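Local coordinates for mandelate racemase/muconate lactonizing protein (Thermobispora bispora, PDB 3VC5) that probably dehydrates D-glucarate to 5-dehydro-4-deoxy-D-glucarate with magnesium as cofactor, as a member of the enolase superfamily, at residues 125-139 with 310-322. Numbering follows the deposited sequence.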
ATOM      1  N   LYS A 125      -3.165 -10.725 -13.117  1.00 22.48           N
ATOM      2  CA  LYS A 125      -4.002 -11.495 -12.216  1.00 21.30           C
ATOM      3  C   LYS A 125      -3.511 -12.941 -12.129  1.00 21.45           C
ATOM      4  O   LYS A 125      -3.606 -13.582 -11.060  1.00 21.49           O
ATOM      5  CB  LYS A 125      -5.478 -11.431 -12.680  1.00 23.77           C
ATOM      6  CG  LYS A 125      -6.498 -11.920 -11.655  1.00 22.95           C
ATOM      7  CD  LYS A 125      -7.909 -11.728 -12.207  1.00 29.94           C
ATOM      8  CE  LYS A 125      -8.951 -12.507 -11.520  1.00 30.94           C
ATOM      9  NZ  LYS A 125     -10.022 -12.978 -12.464  1.00 28.54           N
ATOM     10  N   THR A 126      -3.013 -13.488 -13.241  1.00 22.20           N
ATOM     11  CA  THR A 126      -2.506 -14.868 -13.235  1.00 22.18           C
ATOM     12  C   THR A 126      -1.291 -14.972 -12.311  1.00 22.97           C
ATOM     13  O   THR A 126      -1.213 -15.868 -11.433  1.00 23.13           O
ATOM     14  CB  THR A 126      -2.133 -15.316 -14.655  1.00 22.70           C
ATOM     15  OG1 THR A 126      -3.331 -15.337 -15.438  1.00 24.05           O
ATOM     16  CG2 THR A 126      -1.518 -16.728 -14.638  1.00 24.70           C
ATOM     17  N   VAL A 127      -0.373 -14.028 -12.460  1.00 23.21           N
ATOM     18  CA  VAL A 127       0.835 -13.980 -11.591  1.00 24.15           C
ATOM     19  C   VAL A 127       0.418 -13.804 -10.125  1.00 22.34           C
ATOM     20  O   VAL A 127       0.915 -14.506  -9.240  1.00 22.55           O
ATOM     21  CB  VAL A 127       1.761 -12.847 -12.006  1.00 22.86           C
ATOM     22  CG1 VAL A 127       2.929 -12.680 -10.981  1.00 25.40           C
ATOM     23  CG2 VAL A 127       2.299 -13.117 -13.408  1.00 27.05           C
ATOM     24  N   ASP A 128      -0.545 -12.906  -9.874  1.00 20.73           N
ATOM     25  CA  ASP A 128      -0.944 -12.627  -8.509  1.00 20.78           C
ATOM     26  C   ASP A 128      -1.605 -13.870  -7.910  1.00 19.57           C
ATOM     27  O   ASP A 128      -1.439 -14.158  -6.713  1.00 21.68           O
ATOM     28  CB  ASP A 128      -1.963 -11.485  -8.480  1.00 21.99           C
ATOM     29  CG  ASP A 128      -1.304 -10.111  -8.608  1.00 22.83           C
ATOM     30  OD1 ASP A 128      -0.043 -10.029  -8.512  1.00 24.61           O
ATOM     31  OD2 ASP A 128      -2.030  -9.096  -8.698  1.00 23.25           O
ATOM     32  N   ARG A 129      -2.425 -14.566  -8.714  1.00 20.33           N
ATOM     33  CA  ARG A 129      -3.067 -15.801  -8.240  1.00 19.86           C
ATOM     34  C   ARG A 129      -2.031 -16.870  -7.853  1.00 18.42           C
ATOM     35  O   ARG A 129      -2.149 -17.550  -6.802  1.00 20.76           O
ATOM     36  CB  ARG A 129      -4.063 -16.371  -9.273  1.00 20.61           C
ATOM     37  CG  ARG A 129      -5.337 -15.551  -9.405  1.00 20.97           C
ATOM     38  CD  ARG A 129      -6.092 -15.855 -10.709  1.00 26.39           C
ATOM     39  NE  ARG A 129      -5.961 -17.247 -11.107  1.00 34.35           N
ATOM     40  CZ  ARG A 129      -6.946 -18.135 -11.142  1.00 30.52           C
ATOM     41  NH1 ARG A 129      -6.687 -19.378 -11.550  1.00 33.99           N
ATOM     42  NH2 ARG A 129      -8.190 -17.780 -10.806  1.00 31.33           N
ATOM     43  N   VAL A 130      -0.985 -17.001  -8.664  1.00 21.28           N
ATOM     44  CA  VAL A 130       0.038 -18.005  -8.382  1.00 22.25           C
ATOM     45  C   VAL A 130       0.893 -17.575  -7.182  1.00 20.69           C
ATOM     46  O   VAL A 130       1.145 -18.351  -6.252  1.00 22.97           O
ATOM     47  CB  VAL A 130       0.882 -18.314  -9.615  1.00 21.26           C
ATOM     48  CG1 VAL A 130       2.022 -19.290  -9.250  1.00 24.15           C
ATOM     49  CG2 VAL A 130      -0.038 -18.907 -10.710  1.00 23.30           C
ATOM     50  N   PHE A 131       1.253 -16.312  -7.154  1.00 21.43           N
ATOM     51  CA  PHE A 131       2.066 -15.787  -6.071  1.00 20.62           C
ATOM     52  C   PHE A 131       1.400 -15.891  -4.696  1.00 20.74           C
ATOM     53  O   PHE A 131       2.066 -16.153  -3.710  1.00 22.07           O
ATOM     54  CB  PHE A 131       2.376 -14.337  -6.377  1.00 20.15           C
ATOM     55  CG  PHE A 131       3.118 -13.601  -5.272  1.00 19.61           C
ATOM     56  CD1 PHE A 131       4.483 -13.866  -5.000  1.00 20.93           C
ATOM     57  CD2 PHE A 131       2.470 -12.592  -4.552  1.00 21.68           C
ATOM     58  CE1 PHE A 131       5.160 -13.161  -4.018  1.00 23.56           C
ATOM     59  CE2 PHE A 131       3.158 -11.861  -3.561  1.00 20.54           C
ATOM     60  CZ  PHE A 131       4.508 -12.142  -3.305  1.00 22.19           C
ATOM     61  N   ALA A 132       0.093 -15.610  -4.614  1.00 19.30           N
ATOM     62  CA  ALA A 132      -0.534 -15.470  -3.331  1.00 19.38           C
ATOM     63  C   ALA A 132      -0.385 -16.702  -2.457  1.00 20.85           C
ATOM     64  O   ALA A 132      -0.252 -16.541  -1.248  1.00 23.34           O
ATOM     65  CB  ALA A 132      -2.010 -15.112  -3.480  1.00 22.46           C
ATOM     66  N   ALA A 133      -0.455 -17.911  -3.018  1.00 24.01           N
ATOM     67  CA  ALA A 133      -0.293 -19.106  -2.153  1.00 28.68           C
ATOM     68  C   ALA A 133       1.071 -19.095  -1.429  1.00 27.54           C
ATOM     69  O   ALA A 133       1.195 -19.450  -0.228  1.00 29.61           O
ATOM     70  CB  ALA A 133      -0.430 -20.393  -2.976  1.00 40.11           C
ATOM     71  N   PHE A 134       2.099 -18.679  -2.150  1.00 21.67           N
ATOM     72  CA  PHE A 134       3.422 -18.653  -1.543  1.00 22.08           C
ATOM     73  C   PHE A 134       3.580 -17.485  -0.562  1.00 23.40           C
ATOM     74  O   PHE A 134       4.240 -17.612   0.479  1.00 21.98           O
ATOM     75  CB  PHE A 134       4.453 -18.582  -2.652  1.00 22.69           C
ATOM     76  CG  PHE A 134       4.306 -19.695  -3.665  1.00 22.58           C
ATOM     77  CD1 PHE A 134       4.445 -21.037  -3.284  1.00 23.65           C
ATOM     78  CD2 PHE A 134       4.034 -19.412  -4.997  1.00 24.35           C
ATOM     79  CE1 PHE A 134       4.312 -22.063  -4.223  1.00 23.98           C
ATOM     80  CE2 PHE A 134       3.886 -20.422  -5.931  1.00 28.90           C
ATOM     81  CZ  PHE A 134       4.040 -21.752  -5.551  1.00 22.71           C
ATOM     82  N   GLU A 135       3.007 -16.328  -0.897  1.00 22.11           N
ATOM     83  CA  GLU A 135       3.180 -15.149  -0.050  1.00 23.00           C
ATOM     84  C   GLU A 135       2.576 -15.396   1.336  1.00 22.38           C
ATOM     85  O   GLU A 135       3.175 -15.053   2.352  1.00 23.34           O
ATOM     86  CB  GLU A 135       2.576 -13.915  -0.699  1.00 21.89           C
ATOM     87  CG  GLU A 135       2.856 -12.624   0.080  1.00 23.43           C
ATOM     88  CD  GLU A 135       1.624 -12.001   0.722  1.00 22.47           C
ATOM     89  OE1 GLU A 135       0.636 -12.715   1.009  1.00 23.65           O
ATOM     90  OE2 GLU A 135       1.637 -10.758   0.940  1.00 24.93           O
ATOM     91  N   VAL A 136       1.354 -15.931   1.364  1.00 19.53           N
ATOM     92  CA  VAL A 136       0.707 -16.253   2.638  1.00 21.27           C
ATOM     93  C   VAL A 136       1.580 -17.207   3.459  1.00 22.32           C
ATOM     94  O   VAL A 136       1.758 -17.000   4.686  1.00 21.41           O
ATOM     95  CB  VAL A 136      -0.737 -16.824   2.412  1.00 20.65           C
ATOM     96  CG1 VAL A 136      -1.315 -17.400   3.722  1.00 22.60           C
ATOM     97  CG2 VAL A 136      -1.595 -15.756   1.818  1.00 22.98           C
ATOM     98  N   ALA A 137       2.142 -18.226   2.813  1.00 21.39           N
ATOM     99  CA  ALA A 137       3.007 -19.221   3.527  1.00 22.20           C
ATOM    100  C   ALA A 137       4.289 -18.548   4.063  1.00 22.42           C
ATOM    101  O   ALA A 137       4.743 -18.826   5.186  1.00 22.64           O
ATOM    102  CB  ALA A 137       3.375 -20.357   2.592  1.00 23.12           C
ATOM    103  N   CYS A 138       4.845 -17.622   3.293  1.00 22.16           N
ATOM    104  CA  CYS A 138       6.050 -16.896   3.731  1.00 22.04           C
ATOM    105  C   CYS A 138       5.707 -15.991   4.926  1.00 22.63           C
ATOM    106  O   CYS A 138       6.504 -15.845   5.855  1.00 24.34           O
ATOM    107  CB  CYS A 138       6.659 -16.072   2.564  1.00 22.60           C
ATOM    108  SG  CYS A 138       7.493 -17.142   1.391  1.00 26.52           S
ATOM    109  N   LEU A 139       4.534 -15.347   4.913  1.00 22.29           N
ATOM    110  CA  LEU A 139       4.148 -14.534   6.064  1.00 21.35           C
ATOM    111  C   LEU A 139       3.908 -15.412   7.290  1.00 22.78           C
ATOM    112  O   LEU A 139       4.235 -15.010   8.426  1.00 24.35           O
ATOM    113  CB  LEU A 139       2.891 -13.696   5.757  1.00 21.34           C
ATOM    114  CG  LEU A 139       3.081 -12.647   4.647  1.00 21.14           C
ATOM    115  CD1 LEU A 139       1.706 -11.968   4.422  1.00 24.39           C
ATOM    116  CD2 LEU A 139       4.111 -11.600   5.101  1.00 25.64           C
ATOM    117  N   ILE A 310     -12.301  -6.972  -1.955  1.00 20.76           N
ATOM    118  CA  ILE A 310     -10.916  -7.396  -2.138  1.00 20.22           C
ATOM    119  C   ILE A 310     -10.871  -8.930  -1.958  1.00 20.85           C
ATOM    120  O   ILE A 310     -11.789  -9.548  -1.380  1.00 22.43           O
ATOM    121  CB  ILE A 310     -10.029  -6.691  -1.087  1.00 18.50           C
ATOM    122  CG1 ILE A 310      -8.554  -6.706  -1.481  1.00 22.45           C
ATOM    123  CG2 ILE A 310     -10.175  -7.339   0.291  1.00 21.78           C
ATOM    124  CD1 ILE A 310      -8.285  -5.874  -2.740  1.00 24.46           C
ATOM    125  N   ASP A 311      -9.802  -9.549  -2.440  1.00 19.26           N
ATOM    126  CA  ASP A 311      -9.660 -10.997  -2.310  1.00 19.35           C
ATOM    127  C   ASP A 311      -8.196 -11.314  -2.526  1.00 19.59           C
ATOM    128  O   ASP A 311      -7.691 -11.152  -3.653  1.00 19.58           O
ATOM    129  CB  ASP A 311     -10.567 -11.752  -3.303  1.00 21.21           C
ATOM    130  CG  ASP A 311     -10.467 -13.262  -3.153  1.00 19.71           C
ATOM    131  OD1 ASP A 311      -9.378 -13.748  -2.710  1.00 20.38           O
ATOM    132  OD2 ASP A 311     -11.418 -13.976  -3.564  1.00 20.50           O
ATOM    133  N   HIS A 312      -7.497 -11.667  -1.454  1.00 18.63           N
ATOM    134  CA  HIS A 312      -6.039 -11.862  -1.559  1.00 18.84           C
ATOM    135  C   HIS A 312      -5.685 -12.982  -2.505  1.00 19.03           C
ATOM    136  O   HIS A 312      -4.524 -13.057  -2.967  1.00 20.22           O
ATOM    137  CB  HIS A 312      -5.402 -12.088  -0.187  1.00 20.67           C
ATOM    138  CG  HIS A 312      -5.600 -13.468   0.377  1.00 19.82           C
ATOM    139  ND1 HIS A 312      -6.632 -13.773   1.237  1.00 22.48           N
ATOM    140  CD2 HIS A 312      -4.883 -14.617   0.220  1.00 19.09           C
ATOM    141  CE1 HIS A 312      -6.553 -15.047   1.586  1.00 21.74           C
ATOM    142  NE2 HIS A 312      -5.470 -15.573   1.024  1.00 20.49           N
ATOM    143  N   HIS A 313      -6.646 -13.880  -2.791  1.00 20.15           N
ATOM    144  CA  HIS A 313      -6.328 -15.027  -3.655  1.00 18.68           C
ATOM    145  C   HIS A 313      -6.123 -14.619  -5.104  1.00 20.38           C
ATOM    146  O   HIS A 313      -5.525 -15.371  -5.874  1.00 20.88           O
ATOM    147  CB  HIS A 313      -7.427 -16.101  -3.593  1.00 17.77           C
ATOM    148  CG  HIS A 313      -7.678 -16.631  -2.212  1.00 18.47           C
ATOM    149  ND1 HIS A 313      -8.615 -16.072  -1.381  1.00 20.77           N
ATOM    150  CD2 HIS A 313      -7.164 -17.699  -1.548  1.00 20.56           C
ATOM    151  CE1 HIS A 313      -8.648 -16.760  -0.235  1.00 19.27           C
ATOM    152  NE2 HIS A 313      -7.753 -17.735  -0.309  1.00 21.35           N
ATOM    153  N   TYR A 314      -6.639 -13.454  -5.501  1.00 19.30           N
ATOM    154  CA  TYR A 314      -6.342 -13.010  -6.883  1.00 17.15           C
ATOM    155  C   TYR A 314      -5.826 -11.577  -6.953  1.00 17.55           C
ATOM    156  O   TYR A 314      -5.461 -11.134  -8.049  1.00 20.34           O
ATOM    157  CB  TYR A 314      -7.528 -13.253  -7.863  1.00 18.41           C
ATOM    158  CG  TYR A 314      -8.825 -12.535  -7.516  1.00 19.88           C
ATOM    159  CD1 TYR A 314      -9.020 -11.203  -7.860  1.00 18.06           C
ATOM    160  CD2 TYR A 314      -9.863 -13.195  -6.846  1.00 20.49           C
ATOM    161  CE1 TYR A 314     -10.225 -10.553  -7.595  1.00 20.23           C
ATOM    162  CE2 TYR A 314     -11.061 -12.562  -6.582  1.00 18.95           C
ATOM    163  CZ  TYR A 314     -11.219 -11.228  -6.905  1.00 20.73           C
ATOM    164  OH  TYR A 314     -12.421 -10.611  -6.614  1.00 21.13           O
ATOM    165  N   TRP A 315      -5.750 -10.869  -5.810  1.00 19.70           N
ATOM    166  CA  TRP A 315      -5.093  -9.541  -5.790  1.00 19.75           C
ATOM    167  C   TRP A 315      -3.608  -9.659  -5.401  1.00 20.37           C
ATOM    168  O   TRP A 315      -2.912  -8.666  -5.312  1.00 22.98           O
ATOM    169  CB  TRP A 315      -5.819  -8.537  -4.884  1.00 21.57           C
ATOM    170  CG  TRP A 315      -7.079  -7.986  -5.486  1.00 18.98           C
ATOM    171  CD1 TRP A 315      -8.334  -8.540  -5.427  1.00 20.42           C
ATOM    172  CD2 TRP A 315      -7.214  -6.759  -6.219  1.00 19.29           C
ATOM    173  NE1 TRP A 315      -9.250  -7.720  -6.042  1.00 20.64           N
ATOM    174  CE2 TRP A 315      -8.594  -6.624  -6.563  1.00 18.58           C
ATOM    175  CE3 TRP A 315      -6.310  -5.763  -6.615  1.00 21.36           C
ATOM    176  CZ2 TRP A 315      -9.089  -5.528  -7.279  1.00 22.80           C
ATOM    177  CZ3 TRP A 315      -6.805  -4.648  -7.353  1.00 21.06           C
ATOM    178  CH2 TRP A 315      -8.197  -4.546  -7.658  1.00 20.18           C
ATOM    179  N   GLY A 316      -3.138 -10.876  -5.135  1.00 21.40           N
ATOM    180  CA  GLY A 316      -1.700 -11.102  -4.980  1.00 21.80           C
ATOM    181  C   GLY A 316      -1.184 -11.160  -3.560  1.00 23.23           C
ATOM    182  O   GLY A 316      -0.016 -10.797  -3.306  1.00 22.28           O
ATOM    183  N   GLY A 317      -1.984 -11.698  -2.643  1.00 20.99           N
ATOM    184  CA  GLY A 317      -1.491 -11.892  -1.288  1.00 21.12           C
ATOM    185  C   GLY A 317      -1.924 -10.823  -0.305  1.00 22.14           C
ATOM    186  O   GLY A 317      -2.605  -9.835  -0.673  1.00 21.42           O
ATOM    187  N   LEU A 318      -1.525 -10.996   0.959  1.00 21.07           N
ATOM    188  CA  LEU A 318      -1.994 -10.087   1.986  1.00 20.97           C
ATOM    189  C   LEU A 318      -1.426  -8.660   1.879  1.00 20.17           C
ATOM    190  O   LEU A 318      -2.153  -7.669   2.038  1.00 21.94           O
ATOM    191  CB  LEU A 318      -1.743 -10.658   3.384  1.00 21.49           C
ATOM    192  CG  LEU A 318      -2.155 -12.130   3.551  1.00 21.61           C
ATOM    193  CD1 LEU A 318      -2.064 -12.476   5.026  1.00 25.71           C
ATOM    194  CD2 LEU A 318      -3.589 -12.396   3.035  1.00 20.89           C
ATOM    195  N   VAL A 319      -0.119  -8.547   1.684  1.00 21.30           N
ATOM    196  CA  VAL A 319       0.476  -7.219   1.591  1.00 23.68           C
ATOM    197  C   VAL A 319      -0.060  -6.429   0.398  1.00 22.97           C
ATOM    198  O   VAL A 319      -0.475  -5.260   0.580  1.00 22.57           O
ATOM    199  CB  VAL A 319       2.024  -7.297   1.565  1.00 24.07           C
ATOM    200  CG1 VAL A 319       2.613  -5.912   1.398  1.00 26.03           C
ATOM    201  CG2 VAL A 319       2.499  -7.928   2.852  1.00 23.94           C
ATOM    202  N   ARG A 320      -0.109  -7.043  -0.789  1.00 21.33           N
ATOM    203  CA  ARG A 320      -0.649  -6.325  -1.958  1.00 20.74           C
ATOM    204  C   ARG A 320      -2.111  -5.922  -1.711  1.00 21.83           C
ATOM    205  O   ARG A 320      -2.530  -4.811  -2.065  1.00 21.68           O
ATOM    206  CB  ARG A 320      -0.519  -7.144  -3.243  1.00 22.15           C
ATOM    207  CG  ARG A 320       0.896  -7.175  -3.836  1.00 26.52           C
ATOM    208  CD  ARG A 320       1.030  -7.987  -5.117  1.00 34.76           C
ATOM    209  NE  ARG A 320       0.090  -7.680  -6.211  1.00 40.84           N
ATOM    210  CZ  ARG A 320       0.395  -6.963  -7.293  1.00 44.35           C
ATOM    211  NH1 ARG A 320       1.609  -6.435  -7.399  1.00 42.14           N
ATOM    212  NH2 ARG A 320      -0.517  -6.762  -8.262  1.00 29.17           N
ATOM    213  N   SER A 321      -2.862  -6.807  -1.065  1.00 20.22           N
ATOM    214  CA  SER A 321      -4.269  -6.499  -0.749  1.00 19.48           C
ATOM    215  C   SER A 321      -4.333  -5.290   0.182  1.00 22.88           C
ATOM    216  O   SER A 321      -5.205  -4.418   0.015  1.00 22.02           O
ATOM    217  CB  SER A 321      -4.985  -7.698  -0.140  1.00 21.11           C
ATOM    218  OG  SER A 321      -5.098  -8.749  -1.086  1.00 23.15           O
ATOM    219  N   ALA A 322      -3.465  -5.271   1.208  1.00 22.30           N
ATOM    220  CA  ALA A 322      -3.417  -4.111   2.109  1.00 21.44           C
ATOM    221  C   ALA A 322      -3.111  -2.807   1.350  1.00 21.79           C
ATOM    222  O   ALA A 322      -3.704  -1.764   1.644  1.00 23.94           O
ATOM    223  CB  ALA A 322      -2.392  -4.335   3.265  1.00 22.76           C
TER
HETATM  224  O   HOH W   1      -4.445  -9.018  -9.572  1.00 24.80           O
HETATM  225  O   HOH W   2      -4.214 -17.579  -5.010  1.00 21.36           O
HETATM  226  O   HOH W   3       1.400  -9.486  -1.317  1.00 23.56           O
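The R320 guanidinium takes the D128 carboxylate over one face: OD1 of D128 sits 3.0 Å above its plane toward the rim, the two planes 56° apart. D128 OD2 meets R320 NH2 at 2.8 Å in a salt bridge whose hydrogen bond is bent and weak, while W315 O lies at the guanidinium edge, in the guanidinium plane, and accepts from R320 NE. Y99 binds D128 OD1, and a water joins OD2 to Y314 O. The F131 ring has E135 CB on one face and, at its edge in plane, G316 O, 3.3 Å from F131 CD2. The H312 ring lies between L318 CD2 on one face and H313 ND1 on the other, with V136 CG2 approaching obliquely.

E135 reaches the N-terminus of helix 318-330 by a bend at chi2 (-112°). Its two oxygens take successive amides on their syn sides: OE1 accepts from L318 N at 2.8 Å, OE2 from V319 N at 2.9 Å and 164°. A water donates to E135 OE2 and G316 O and accepts from R320 N. G316 and G317, both with positive phi, let the turn lie close on D128 and E135. Here the backbones come close: G316 CA points a C-H at D128 O (3.5 Å), and A132 CB rests 3.3 Å from H312 O. One turn on from E135, L139 CD1 packs on L318 CB.

The contact thus ties helix 123-146 of the N-terminal domain to the turn after barrel strand 307-310. Y314 has its CB against R129 CG, and its side chain comes near that of N287, a magnesium-binding residue of this protein. The two amides and the positive end of helix 318-330 would probably favour the ionised form of E135, as R320 would for D128.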